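Local coordinates for protein putative aminooxidase (Propionibacterium acnes, PDB 2BA9) that binds FAD and isomerises polyunsaturated fatty acids, producing conjugated linoleic acid, on a fold related to the flavin-containing amine oxidoreductases, at residues F168-F173 and L182-F187; R158-N163 and V188-F193; L25-F30 and M74-D79; G18-M23 and E410-S415. One frame throughout, in Å; residues are numbered along the deposited sequence.

Interaction 1: F168-F173 and L182-F187. With NA (sodium ion), chain B; FAD (flavin-adenine dinucleotide), chain D.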
# COMPACT_ATOMS: atom_id res chain seq x y z
N PHE A 168 8.35 -3.06 4.63
CA PHE A 168 7.34 -3.06 3.55
C PHE A 168 7.13 -1.64 2.99
O PHE A 168 6.21 -1.40 2.21
CB PHE A 168 5.98 -3.61 4.03
CG PHE A 168 5.92 -5.12 4.11
CD1 PHE A 168 6.83 -5.83 4.86
CD2 PHE A 168 4.89 -5.81 3.48
CE1 PHE A 168 6.77 -7.21 4.96
CE2 PHE A 168 4.79 -7.19 3.59
CZ PHE A 168 5.74 -7.90 4.34
N GLY A 169 7.99 -0.71 3.40
CA GLY A 169 8.14 0.54 2.70
C GLY A 169 7.24 1.64 3.20
O GLY A 169 7.19 2.72 2.61
N TYR A 170 6.57 1.37 4.30
CA TYR A 170 5.59 2.30 4.86
C TYR A 170 6.21 3.40 5.71
O TYR A 170 5.51 4.29 6.17
CB TYR A 170 4.55 1.52 5.66
CG TYR A 170 3.72 0.58 4.81
CD1 TYR A 170 2.92 1.08 3.77
CD2 TYR A 170 3.72 -0.80 5.03
CE1 TYR A 170 2.14 0.24 2.98
CE2 TYR A 170 2.93 -1.67 4.24
CZ TYR A 170 2.15 -1.13 3.21
OH TYR A 170 1.36 -1.94 2.40
N GLY A 171 7.52 3.35 5.92
CA GLY A 171 8.18 4.44 6.62
C GLY A 171 8.42 4.13 8.08
O GLY A 171 8.34 2.99 8.49
N HIS A 172 8.69 5.17 8.85
CA HIS A 172 9.31 5.00 10.15
C HIS A 172 8.42 5.50 11.29
O HIS A 172 7.76 6.53 11.17
CB HIS A 172 10.69 5.68 10.16
CG HIS A 172 11.66 5.04 9.22
ND1 HIS A 172 11.58 5.21 7.85
CD2 HIS A 172 12.70 4.21 9.43
CE1 HIS A 172 12.55 4.53 7.27
NE2 HIS A 172 13.25 3.91 8.21
N PHE A 173 8.42 4.74 12.39
CA PHE A 173 7.56 4.98 13.54
C PHE A 173 7.85 6.28 14.30
O PHE A 173 7.01 6.75 15.08
CB PHE A 173 7.66 3.79 14.52
CG PHE A 173 7.05 2.50 14.01
CD1 PHE A 173 7.45 1.29 14.58
CD2 PHE A 173 6.07 2.47 13.00
CE1 PHE A 173 6.90 0.07 14.14
CE2 PHE A 173 5.52 1.24 12.57
CZ PHE A 173 5.94 0.06 13.14
N LEU A 182 -2.03 0.95 12.66
CA LEU A 182 -2.97 0.07 13.33
C LEU A 182 -4.23 -0.27 12.51
O LEU A 182 -4.95 -1.22 12.84
CB LEU A 182 -3.31 0.65 14.71
CG LEU A 182 -2.10 0.60 15.67
CD1 LEU A 182 -2.29 1.51 16.89
CD2 LEU A 182 -1.83 -0.85 16.11
N LYS A 183 -4.47 0.48 11.44
CA LYS A 183 -5.50 0.14 10.44
C LYS A 183 -5.02 -0.96 9.49
O LYS A 183 -5.82 -1.78 9.05
CB LYS A 183 -5.96 1.39 9.65
CG LYS A 183 -6.87 2.29 10.48
CD LYS A 183 -7.36 3.53 9.73
CE LYS A 183 -8.08 4.47 10.68
NZ LYS A 183 -9.26 3.83 11.38
N TYR A 184 -3.72 -0.98 9.19
CA TYR A 184 -3.08 -2.10 8.49
C TYR A 184 -2.76 -3.23 9.47
O TYR A 184 -3.40 -4.30 9.46
CB TYR A 184 -1.82 -1.60 7.76
CG TYR A 184 -0.76 -2.63 7.39
CD1 TYR A 184 -1.11 -3.94 7.05
CD2 TYR A 184 0.58 -2.28 7.35
CE1 TYR A 184 -0.15 -4.86 6.74
CE2 TYR A 184 1.55 -3.19 7.01
CZ TYR A 184 1.19 -4.48 6.70
OH TYR A 184 2.14 -5.42 6.36
N LEU A 185 -1.79 -3.00 10.34
CA LEU A 185 -1.43 -3.99 11.35
C LEU A 185 -2.30 -3.82 12.58
O LEU A 185 -1.85 -3.41 13.65
CB LEU A 185 0.05 -3.90 11.71
CG LEU A 185 1.03 -4.38 10.63
CD1 LEU A 185 2.44 -3.91 10.96
CD2 LEU A 185 1.01 -5.89 10.46
N ASP A 186 -3.58 -4.13 12.43
CA ASP A 186 -4.45 -4.24 13.58
C ASP A 186 -4.04 -5.51 14.31
O ASP A 186 -3.23 -6.30 13.79
CB ASP A 186 -5.95 -4.20 13.22
CG ASP A 186 -6.38 -5.31 12.27
OD1 ASP A 186 -5.57 -6.13 11.82
OD2 ASP A 186 -7.59 -5.33 11.96
N PHE A 187 -4.53 -5.70 15.52
CA PHE A 187 -3.96 -6.77 16.34
C PHE A 187 -4.06 -8.14 15.64
O PHE A 187 -3.14 -8.93 15.70
CB PHE A 187 -4.58 -6.81 17.73
CG PHE A 187 -3.81 -7.65 18.70
CD1 PHE A 187 -2.72 -7.11 19.38
CD2 PHE A 187 -4.14 -8.98 18.89
CE1 PHE A 187 -1.99 -7.90 20.26
CE2 PHE A 187 -3.43 -9.76 19.77
CZ PHE A 187 -2.34 -9.22 20.45
NA NA B . -7.87 -3.11 8.47
PA FAD D . -2.10 1.83 -7.31
O1A FAD D . -1.89 0.37 -7.03
O2A FAD D . -0.87 2.71 -7.29
O5B FAD D . -2.74 1.99 -8.77
C5B FAD D . -3.07 3.29 -9.20
C4B FAD D . -3.43 3.27 -10.67
O4B FAD D . -3.79 4.57 -11.07
C3B FAD D . -2.27 2.80 -11.54
O3B FAD D . -2.69 1.74 -12.37
C2B FAD D . -1.86 4.04 -12.30
O2B FAD D . -1.25 3.75 -13.56
C1B FAD D . -3.18 4.83 -12.31
N9A FAD D . -2.92 6.26 -12.53
C8A FAD D . -2.06 7.08 -11.81
N7A FAD D . -2.09 8.33 -12.35
C5A FAD D . -2.95 8.32 -13.41
C6A FAD D . -3.36 9.30 -14.33
N6A FAD D . -3.17 10.63 -14.03
N1A FAD D . -4.30 8.96 -15.30
C2A FAD D . -4.79 7.67 -15.40
N3A FAD D . -4.38 6.71 -14.49
C4A FAD D . -3.47 7.02 -13.53
N1 FAD D . -0.31 -4.34 -0.43
C2 FAD D . -0.79 -5.33 0.41
O2 FAD D . -2.00 -5.39 0.66
N3 FAD D . 0.08 -6.22 0.99
C4 FAD D . 1.43 -6.16 0.71
O4 FAD D . 2.19 -6.99 1.23
C4X FAD D . 1.92 -5.17 -0.16
N5 FAD D . 3.27 -5.06 -0.44
C5X FAD D . 3.74 -4.20 -1.42
C6 FAD D . 5.08 -4.21 -1.79
C7 FAD D . 5.53 -3.36 -2.80
C7M FAD D . 6.98 -3.41 -3.18
C8 FAD D . 4.64 -2.50 -3.42
C8M FAD D . 5.07 -1.56 -4.51
C9 FAD D . 3.30 -2.49 -3.04
C9A FAD D . 2.83 -3.33 -2.03
N10 FAD D . 1.49 -3.32 -1.61
C10 FAD D . 1.03 -4.28 -0.74
C1' FAD D . 0.63 -2.12 -1.82
C2' FAD D . -0.41 -2.34 -2.91
O2' FAD D . 0.17 -2.90 -4.09
C3' FAD D . -1.06 -1.00 -3.20
O3' FAD D . -1.50 -0.42 -1.97
C4' FAD D . -2.22 -1.16 -4.17
O4' FAD D . -1.76 -1.48 -5.47
C5' FAD D . -3.04 0.13 -4.16
O5' FAD D . -3.92 0.15 -5.24
P FAD D . -4.48 1.56 -5.80
O1P FAD D . -5.36 1.34 -7.01
O2P FAD D . -5.20 2.24 -4.69
O3P FAD D . -3.20 2.40 -6.28
O HOH W 1 -6.10 -4.64 8.64
O HOH W 2 -8.08 -3.25 10.58
O HOH W 3 -9.02 -1.00 8.35
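The rings of Tyr170 and Tyr184 meet obliquely, their planes 59° apart and their centroids 5.2 Å from each other, with CE2 of Tyr170 3.4 Å from CE2 of Tyr184. One face of the Tyr184 ring carries CG of Leu185 over its centre, and one face of the Tyr170 ring lies against the carbonyl O of Phe168, toward the rim. The Phe168 ring has the hydroxyl of Tyr184 over one face, OH to CD2 4.0 Å, and O4 of the flavin at its edge, 3.5 Å from CE2. With CG anti to the backbone N (chi1 160°), Tyr184 reaches from the end of helix 178-184 to both aromatic residues of 168-170. Next to Tyr184, the carbonyl O of Lys183 binds the sodium ion at 2.5 Å, and Glu410 is the other protein ligand. Asp186 OD2 accepts a hydrogen bond from a water bound to that ion. The ring pair thus contributes van der Waals contact between the flavin pocket and the metal site, with no hydrogen bond between 168-173 and 182-187; each tyrosine hydroxyl is satisfied by a backbone carbonyl elsewhere, that of Tyr170 by Gly406 and that of Tyr184 by Pro164.

Interaction 2: R158-N163 and V188-F193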
# COMPACT_ATOMS: atom_id res chain seq x y z
N ARG A 158 7.19 -2.22 19.18
CA ARG A 158 7.70 -1.82 17.87
C ARG A 158 8.58 -2.87 17.21
O ARG A 158 8.64 -2.93 15.99
CB ARG A 158 8.50 -0.50 17.98
CG ARG A 158 9.92 -0.70 18.51
CD ARG A 158 10.59 0.61 18.94
NE ARG A 158 10.51 1.71 17.97
CZ ARG A 158 11.21 1.80 16.84
NH1 ARG A 158 12.02 0.83 16.47
NH2 ARG A 158 11.08 2.86 16.05
N ASP A 159 9.30 -3.66 18.00
CA ASP A 159 10.14 -4.73 17.45
C ASP A 159 9.33 -5.74 16.64
O ASP A 159 9.82 -6.28 15.66
CB ASP A 159 10.87 -5.47 18.58
CG ASP A 159 12.01 -4.67 19.18
OD1 ASP A 159 12.00 -3.41 19.12
OD2 ASP A 159 12.94 -5.31 19.69
N LEU A 160 8.10 -6.01 17.07
CA LEU A 160 7.20 -6.90 16.32
C LEU A 160 6.56 -6.18 15.13
O LEU A 160 6.59 -6.66 14.01
CB LEU A 160 6.09 -7.46 17.22
CG LEU A 160 5.21 -8.55 16.59
CD1 LEU A 160 5.95 -9.86 16.50
CD2 LEU A 160 3.93 -8.74 17.36
N TRP A 161 6.01 -5.00 15.39
CA TRP A 161 5.24 -4.24 14.38
C TRP A 161 6.08 -3.71 13.22
O TRP A 161 5.57 -3.50 12.12
CB TRP A 161 4.52 -3.06 15.06
CG TRP A 161 3.05 -3.27 15.22
CD1 TRP A 161 2.08 -2.83 14.38
CD2 TRP A 161 2.38 -3.94 16.29
NE1 TRP A 161 0.85 -3.19 14.84
CE2 TRP A 161 1.00 -3.88 16.02
CE3 TRP A 161 2.82 -4.60 17.44
CZ2 TRP A 161 0.05 -4.44 16.87
CZ3 TRP A 161 1.88 -5.16 18.28
CH2 TRP A 161 0.50 -5.09 17.99
N ILE A 162 7.37 -3.50 13.46
CA ILE A 162 8.21 -2.80 12.51
C ILE A 162 8.52 -3.62 11.24
O ILE A 162 8.62 -3.05 10.16
CB ILE A 162 9.52 -2.33 13.15
CG1 ILE A 162 10.18 -1.24 12.28
CG2 ILE A 162 10.46 -3.50 13.43
CD1 ILE A 162 11.38 -0.60 12.94
N ASN A 163 8.65 -4.93 11.39
CA ASN A 163 9.11 -5.77 10.29
C ASN A 163 8.14 -5.83 9.09
O ASN A 163 8.56 -5.69 7.94
CB ASN A 163 9.46 -7.16 10.82
CG ASN A 163 10.51 -7.11 11.91
OD1 ASN A 163 11.56 -6.50 11.73
ND2 ASN A 163 10.24 -7.77 13.04
N VAL A 188 -5.17 -8.40 14.97
CA VAL A 188 -5.36 -9.68 14.29
C VAL A 188 -4.40 -9.87 13.12
O VAL A 188 -3.92 -10.97 12.87
CB VAL A 188 -6.81 -9.85 13.80
CG1 VAL A 188 -6.96 -11.13 12.99
CG2 VAL A 188 -7.74 -9.86 14.99
N THR A 189 -4.15 -8.79 12.39
CA THR A 189 -3.26 -8.84 11.23
C THR A 189 -1.83 -9.03 11.70
O THR A 189 -1.12 -9.89 11.17
CB THR A 189 -3.41 -7.57 10.38
OG1 THR A 189 -4.78 -7.45 9.97
CG2 THR A 189 -2.53 -7.61 9.15
N MET A 190 -1.41 -8.25 12.70
CA MET A 190 -0.08 -8.41 13.30
C MET A 190 0.14 -9.87 13.69
O MET A 190 1.16 -10.46 13.34
CB MET A 190 0.08 -7.50 14.51
CG MET A 190 1.47 -7.52 15.16
SD MET A 190 2.75 -6.76 14.17
CE MET A 190 3.35 -8.17 13.24
N MET A 191 -0.82 -10.45 14.39
CA MET A 191 -0.72 -11.86 14.79
C MET A 191 -0.58 -12.82 13.60
O MET A 191 0.24 -13.75 13.64
CB MET A 191 -1.91 -12.25 15.66
CG MET A 191 -1.95 -11.54 17.00
SD MET A 191 -0.44 -11.70 17.97
CE MET A 191 0.41 -10.18 17.53
N SER A 192 -1.35 -12.58 12.54
CA SER A 192 -1.26 -13.38 11.32
C SER A 192 0.14 -13.30 10.68
O SER A 192 0.67 -14.30 10.19
CB SER A 192 -2.33 -12.94 10.31
OG SER A 192 -3.62 -13.18 10.83
N PHE A 193 0.73 -12.12 10.69
CA PHE A 193 2.14 -11.97 10.29
C PHE A 193 3.07 -12.74 11.23
O PHE A 193 3.97 -13.41 10.76
CB PHE A 193 2.56 -10.50 10.21
CG PHE A 193 2.44 -9.92 8.84
CD1 PHE A 193 1.29 -9.27 8.44
CD2 PHE A 193 3.48 -10.07 7.93
CE1 PHE A 193 1.17 -8.76 7.17
CE2 PHE A 193 3.38 -9.56 6.68
CZ PHE A 193 2.23 -8.90 6.29
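Leu160 is the first residue of 158-163 to touch helix 187-195, its CD2 methyl resting 3.5 Å from CG of Met190 and 3.8 Å from CE of Met191. Met191 takes part through that terminal methyl alone. The trans first torsion of Leu160 carries its branch across to the neighbouring helix. The methyl of Met190 bends back against the same residue, with CE 3.7 Å from the carbonyl O of Leu160. Beyond the interface, Leu160 also packs on Val114 of helix 106-122.

Trp161 follows and offers one indole face to Met190, in a Met-aromatic contact combined with a CH-pi contact. SD of Met190 sits 3.6 Å from the centroid of the Trp161 five-membered ring, 15° off its normal, while CG of Met190 stands 3.6 Å from the centroid of the six-membered ring, almost exactly on the normal. One methionine thus spans both rings of the indole. Bends at chi2 (70°) and chi3 of Met190 lay its chain along the ring system and turn the methyl toward Leu160. The rotation of the indole is further fixed by its NE1, which hydrogen-bonds to the carbonyl of Leu185, just before helix 187-195. Phe145, Val181, Leu182 and Leu117 also meet the indole, placing it where several helices of this all-helical part of the chain converge.

Interaction 3: L25-F30 and M74-D79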
# COMPACT_ATOMS: atom_id res chain seq x y z
N LEU A 25 -19.64 -0.75 -7.89
CA LEU A 25 -20.65 0.09 -8.53
C LEU A 25 -21.55 -0.80 -9.40
O LEU A 25 -22.78 -0.74 -9.29
CB LEU A 25 -20.01 1.22 -9.35
CG LEU A 25 -19.60 2.44 -8.51
CD1 LEU A 25 -18.61 3.35 -9.25
CD2 LEU A 25 -20.83 3.23 -8.08
N GLU A 26 -20.91 -1.61 -10.24
CA GLU A 26 -21.63 -2.55 -11.09
C GLU A 26 -22.64 -3.35 -10.26
O GLU A 26 -23.82 -3.40 -10.59
CB GLU A 26 -20.66 -3.50 -11.80
CG GLU A 26 -21.29 -4.32 -12.90
CD GLU A 26 -20.30 -5.22 -13.59
OE1 GLU A 26 -19.34 -4.71 -14.19
OE2 GLU A 26 -20.49 -6.45 -13.55
N GLN A 27 -22.15 -3.94 -9.17
CA GLN A 27 -22.97 -4.80 -8.30
C GLN A 27 -24.13 -4.09 -7.58
O GLN A 27 -25.13 -4.72 -7.25
CB GLN A 27 -22.08 -5.54 -7.30
CG GLN A 27 -21.20 -6.60 -7.96
CD GLN A 27 -20.27 -7.32 -6.99
OE1 GLN A 27 -19.65 -8.32 -7.36
NE2 GLN A 27 -20.18 -6.84 -5.76
N ALA A 28 -23.99 -2.78 -7.38
CA ALA A 28 -25.05 -1.94 -6.82
C ALA A 28 -26.04 -1.45 -7.87
O ALA A 28 -27.03 -0.78 -7.54
CB ALA A 28 -24.44 -0.73 -6.09
N GLY A 29 -25.78 -1.77 -9.14
CA GLY A 29 -26.70 -1.41 -10.23
C GLY A 29 -26.31 -0.15 -10.98
O GLY A 29 -27.13 0.42 -11.71
N PHE A 30 -25.07 0.28 -10.82
CA PHE A 30 -24.52 1.41 -11.57
C PHE A 30 -23.72 0.86 -12.77
O PHE A 30 -22.54 0.49 -12.63
CB PHE A 30 -23.65 2.29 -10.66
CG PHE A 30 -24.42 3.06 -9.61
CD1 PHE A 30 -24.83 4.37 -9.85
CD2 PHE A 30 -24.73 2.49 -8.38
CE1 PHE A 30 -25.52 5.09 -8.89
CE2 PHE A 30 -25.43 3.20 -7.40
CZ PHE A 30 -25.83 4.51 -7.66
N MET A 74 -11.75 -12.52 -5.21
CA MET A 74 -11.41 -13.87 -5.69
C MET A 74 -12.67 -14.72 -6.00
O MET A 74 -12.66 -15.53 -6.93
CB MET A 74 -10.52 -14.62 -4.67
CG MET A 74 -9.12 -14.04 -4.50
SD MET A 74 -8.02 -15.09 -3.50
CE MET A 74 -8.49 -14.60 -1.84
N ASP A 75 -13.74 -14.55 -5.22
CA ASP A 75 -15.00 -15.27 -5.46
C ASP A 75 -15.52 -14.93 -6.86
O ASP A 75 -16.03 -15.79 -7.59
CB ASP A 75 -16.10 -14.89 -4.46
CG ASP A 75 -15.79 -15.29 -3.03
OD1 ASP A 75 -14.92 -16.15 -2.78
OD2 ASP A 75 -16.46 -14.72 -2.14
N ARG A 76 -15.39 -13.66 -7.21
CA ARG A 76 -15.85 -13.15 -8.50
C ARG A 76 -14.99 -13.63 -9.68
O ARG A 76 -15.50 -13.90 -10.77
CB ARG A 76 -15.88 -11.63 -8.47
CG ARG A 76 -16.68 -11.02 -9.58
CD ARG A 76 -16.72 -9.53 -9.51
NE ARG A 76 -17.03 -8.99 -10.82
CZ ARG A 76 -18.19 -8.46 -11.20
NH1 ARG A 76 -19.21 -8.33 -10.35
NH2 ARG A 76 -18.32 -8.04 -12.45
N THR A 77 -13.69 -13.77 -9.45
CA THR A 77 -12.75 -14.09 -10.54
C THR A 77 -12.42 -15.59 -10.67
O THR A 77 -11.96 -16.04 -11.72
CB THR A 77 -11.42 -13.34 -10.36
OG1 THR A 77 -10.83 -13.72 -9.11
CG2 THR A 77 -11.62 -11.82 -10.39
N GLY A 78 -12.63 -16.33 -9.59
CA GLY A 78 -12.27 -17.75 -9.53
C GLY A 78 -10.85 -18.00 -9.07
O GLY A 78 -10.38 -19.13 -9.06
N ASP A 79 -10.14 -16.94 -8.67
CA ASP A 79 -8.75 -17.07 -8.27
C ASP A 79 -8.66 -17.69 -6.89
O ASP A 79 -9.60 -17.60 -6.09
CB ASP A 79 -8.06 -15.70 -8.30
CG ASP A 79 -7.85 -15.19 -9.72
OD1 ASP A 79 -6.96 -15.70 -10.43
OD2 ASP A 79 -8.55 -14.24 -10.13
O HOH W 4 -21.87 -7.48 -11.58
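Charge and hydrogen bonding carry this contact, in which Arg76 reaches out from helix 68-77 to Glu26 and Gln27 on helix 16-28. The salt bridge runs from NH2 of Arg76 to OE2 of Glu26 at 2.9 Å, with a nearly straight N-H...O angle of 163°. The carboxylate oxygen lies in the plane of the guanidinium, but the nitrogen approaches it from above the carboxylate plane, the two groups being turned 69° apart.

A hydrogen bond to a neutral amide lies beside it: NH1 of Arg76 donates to OE1 of Gln27 at 3.0 Å, with a more bent angle of 147°. The two side chains lie alongside, running in opposite senses. The arginine chain is extended from CG to NE, and this lets it bridge helices whose nearest CA atoms, those of Gln27 and Arg76, are 11.0 Å apart.

A water also bridges the carboxylate and the guanidinium, donating to OE2 of Glu26 at 2.6 Å and accepting from NH1 of Arg76 at 3.1 Å.

Gly29 and Gly78, both with positive phi, are the first residues to leave helical geometry, Gly29 in a Schellman motif. Arg76 NE is held by Thr215 of helix 204-215, and Glu26 OE1 bonds to Tyr33 of strand 33-36 and to the backbone N of Glu217. The contact thus ties helices 16-28, 68-77 and 204-215 to an outermost strand of the parallel sheet at the protein surface.

Interaction 4: G18-M23 and E410-S415; sequences GLAAGM and EVCHYS. With NA (sodium ion), chain B; FAD (flavin-adenine dinucleotide), chain D.
Ala20 pushes its methyl against the backbone of the C-terminal helix, CB lying 3.8 Å from CA of Cys412 and 3.9 Å from CB of Ser415. Small side chains allow a close approach: the axes of segments 18-23 and 410-415 come to 8.1 Å and are inclined at 30° in roughly parallel directions. In Cys412 the sulfur sits beside the backbone N (chi1 -68°), a rotamer that lays it against the methyl of Ala20, with both CB and SG of Cys412 3.8 Å from CB of Ala20. Ser415 presents CB to the backbone N of Ala21 at 3.7 Å, while its hydroxyl, 3.8 Å from CB of Ala21, bonds to the carbonyl of Ala17 one turn earlier on helix 16-28. That bond satisfies a buried polar atom in an otherwise apolar interface.

Other side chains of 410-415 serve the ligands. Val411 brings CG1 to within 3.6 Å of O2P of the FAD, a van der Waals approach to the pyrophosphate. Glu410 is bent at chi2 (-66°), which curls its carboxylate toward the sodium ion; OE2 binds the metal at 2.3 Å, and OE1 accepts from a metal-bound water and from Asn131.

Gly18 belongs to a GxGxxG pattern consistent with a Rossmann-type dinucleotide fold, in which helix 16-28 follows strand 9-12 of the parallel sheet. Leu19 and Met23 face helix 204-215, and Cys412 touches Ile70 and Ile73 of helix 68-77, which places the pair against both of these helices, beside the FAD pyrophosphate.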
# COMPACT_ATOMS: atom_id res chain seq x y z
N GLY A 18 -9.44 1.35 -8.23
CA GLY A 18 -10.28 1.69 -9.38
C GLY A 18 -11.10 0.50 -9.83
O GLY A 18 -12.30 0.60 -10.05
N LEU A 19 -10.42 -0.64 -9.96
CA LEU A 19 -11.08 -1.87 -10.38
C LEU A 19 -12.16 -2.29 -9.39
O LEU A 19 -13.21 -2.78 -9.79
CB LEU A 19 -10.05 -2.97 -10.57
CG LEU A 19 -9.02 -2.75 -11.68
CD1 LEU A 19 -7.93 -3.80 -11.59
CD2 LEU A 19 -9.69 -2.74 -13.08
N ALA A 20 -11.90 -2.10 -8.10
CA ALA A 20 -12.88 -2.43 -7.04
C ALA A 20 -14.06 -1.47 -7.07
O ALA A 20 -15.20 -1.87 -6.81
CB ALA A 20 -12.21 -2.40 -5.67
N ALA A 21 -13.78 -0.21 -7.36
CA ALA A 21 -14.82 0.80 -7.46
C ALA A 21 -15.78 0.39 -8.57
O ALA A 21 -17.01 0.43 -8.40
CB ALA A 21 -14.21 2.16 -7.73
N GLY A 22 -15.21 -0.03 -9.69
CA GLY A 22 -16.01 -0.53 -10.81
C GLY A 22 -16.84 -1.74 -10.43
O GLY A 22 -18.06 -1.76 -10.65
N MET A 23 -16.18 -2.76 -9.89
CA MET A 23 -16.86 -3.99 -9.40
C MET A 23 -18.06 -3.68 -8.53
O MET A 23 -19.13 -4.23 -8.74
CB MET A 23 -15.90 -4.85 -8.59
CG MET A 23 -16.55 -6.04 -7.87
SD MET A 23 -15.38 -6.95 -6.85
CE MET A 23 -16.44 -7.93 -5.80
N GLU A 410 -7.18 -2.68 1.86
CA GLU A 410 -7.69 -1.45 2.47
C GLU A 410 -8.33 -0.56 1.43
O GLU A 410 -9.43 -0.03 1.66
CB GLU A 410 -6.61 -0.70 3.24
CG GLU A 410 -6.16 -1.39 4.54
CD GLU A 410 -7.25 -1.45 5.62
OE1 GLU A 410 -7.94 -0.44 5.85
OE2 GLU A 410 -7.39 -2.51 6.27
N VAL A 411 -7.66 -0.40 0.28
CA VAL A 411 -8.19 0.43 -0.79
C VAL A 411 -9.45 -0.16 -1.44
O VAL A 411 -10.38 0.57 -1.75
CB VAL A 411 -7.13 0.76 -1.89
CG1 VAL A 411 -5.85 1.37 -1.25
CG2 VAL A 411 -6.82 -0.43 -2.73
N CYS A 412 -9.47 -1.48 -1.64
CA CYS A 412 -10.63 -2.14 -2.23
C CYS A 412 -11.82 -2.05 -1.28
O CYS A 412 -12.93 -1.74 -1.70
CB CYS A 412 -10.32 -3.60 -2.57
SG CYS A 412 -9.11 -3.83 -3.90
N HIS A 413 -11.58 -2.33 0.00
CA HIS A 413 -12.58 -2.19 1.08
C HIS A 413 -13.14 -0.75 1.15
O HIS A 413 -14.36 -0.54 1.29
CB HIS A 413 -11.95 -2.63 2.41
CG HIS A 413 -12.90 -2.74 3.56
ND1 HIS A 413 -12.48 -3.01 4.84
CD2 HIS A 413 -14.24 -2.59 3.63
CE1 HIS A 413 -13.52 -3.04 5.65
NE2 HIS A 413 -14.60 -2.80 4.94
N TYR A 414 -12.26 0.23 1.02
CA TYR A 414 -12.69 1.62 0.96
C TYR A 414 -13.55 1.89 -0.28
O TYR A 414 -14.57 2.59 -0.19
CB TYR A 414 -11.50 2.58 1.00
CG TYR A 414 -11.91 4.02 1.17
CD1 TYR A 414 -11.89 4.63 2.42
CD2 TYR A 414 -12.35 4.78 0.08
CE1 TYR A 414 -12.29 5.95 2.58
CE2 TYR A 414 -12.74 6.10 0.24
CZ TYR A 414 -12.70 6.67 1.48
OH TYR A 414 -13.08 7.97 1.64
N SER A 415 -13.14 1.37 -1.44
CA SER A 415 -13.95 1.52 -2.67
C SER A 415 -15.37 0.91 -2.52
O SER A 415 -16.37 1.57 -2.82
CB SER A 415 -13.21 0.94 -3.89
OG SER A 415 -12.31 1.89 -4.46
NA NA B . -7.87 -3.11 8.47
PA FAD D . -2.10 1.83 -7.31
O1A FAD D . -1.89 0.37 -7.03
O2A FAD D . -0.87 2.71 -7.29
O5B FAD D . -2.74 1.99 -8.77
C5B FAD D . -3.07 3.29 -9.20
C4B FAD D . -3.43 3.27 -10.67
O4B FAD D . -3.79 4.57 -11.07
C3B FAD D . -2.27 2.80 -11.54
O3B FAD D . -2.69 1.74 -12.37
C2B FAD D . -1.86 4.04 -12.30
O2B FAD D . -1.25 3.75 -13.56
C1B FAD D . -3.18 4.83 -12.31
N9A FAD D . -2.92 6.26 -12.53
C8A FAD D . -2.06 7.08 -11.81
N7A FAD D . -2.09 8.33 -12.35
C5A FAD D . -2.95 8.32 -13.41
C6A FAD D . -3.36 9.30 -14.33
N6A FAD D . -3.17 10.63 -14.03
N1A FAD D . -4.30 8.96 -15.30
C2A FAD D . -4.79 7.67 -15.40
N3A FAD D . -4.38 6.71 -14.49
C4A FAD D . -3.47 7.02 -13.53
N1 FAD D . -0.31 -4.34 -0.43
C2 FAD D . -0.79 -5.33 0.41
O2 FAD D . -2.00 -5.39 0.66
N3 FAD D . 0.08 -6.22 0.99
C4 FAD D . 1.43 -6.16 0.71
O4 FAD D . 2.19 -6.99 1.23
C4X FAD D . 1.92 -5.17 -0.16
N5 FAD D . 3.27 -5.06 -0.44
C5X FAD D . 3.74 -4.20 -1.42
C6 FAD D . 5.08 -4.21 -1.79
C7 FAD D . 5.53 -3.36 -2.80
C7M FAD D . 6.98 -3.41 -3.18
C8 FAD D . 4.64 -2.50 -3.42
C8M FAD D . 5.07 -1.56 -4.51
C9 FAD D . 3.30 -2.49 -3.04
C9A FAD D . 2.83 -3.33 -2.03
N10 FAD D . 1.49 -3.32 -1.61
C10 FAD D . 1.03 -4.28 -0.74
C1' FAD D . 0.63 -2.12 -1.82
C2' FAD D . -0.41 -2.34 -2.91
O2' FAD D . 0.17 -2.90 -4.09
C3' FAD D . -1.06 -1.00 -3.20
O3' FAD D . -1.50 -0.42 -1.97
C4' FAD D . -2.22 -1.16 -4.17
O4' FAD D . -1.76 -1.48 -5.47
C5' FAD D . -3.04 0.13 -4.16
O5' FAD D . -3.92 0.15 -5.24
P FAD D . -4.48 1.56 -5.80
O1P FAD D . -5.36 1.34 -7.01
O2P FAD D . -5.20 2.24 -4.69
O3P FAD D . -3.20 2.40 -6.28
O HOH W 3 -9.02 -1.00 8.35
O HOH W 1 -6.10 -4.64 8.64
O HOH W 2 -8.08 -3.25 10.58

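Overall arrangement
Interactions 1 and 2 form one neighbourhood, their centres about 8 Å apart, joined where helices 158-161, 166-170, 178-184 and 187-195 come together. Interactions 3 and 4 form a second, with centres about 10 Å apart, both using helix 16-28 and touching through Arg76 and Met23. The sodium ion connects the groups: interactions 1 and 4, with centres about 20 Å apart, each supply one protein ligand, and both reach the FAD, at its isoalloxazine ring and its pyrophosphate respectively. Along the chain, interaction 4 closes a loop that encloses the other three, interaction 3 precedes interaction 2, and interaction 1 is nested within interaction 2. The C-terminal helix thus returns to the dinucleotide-binding region and links it to the helical part beside the flavin.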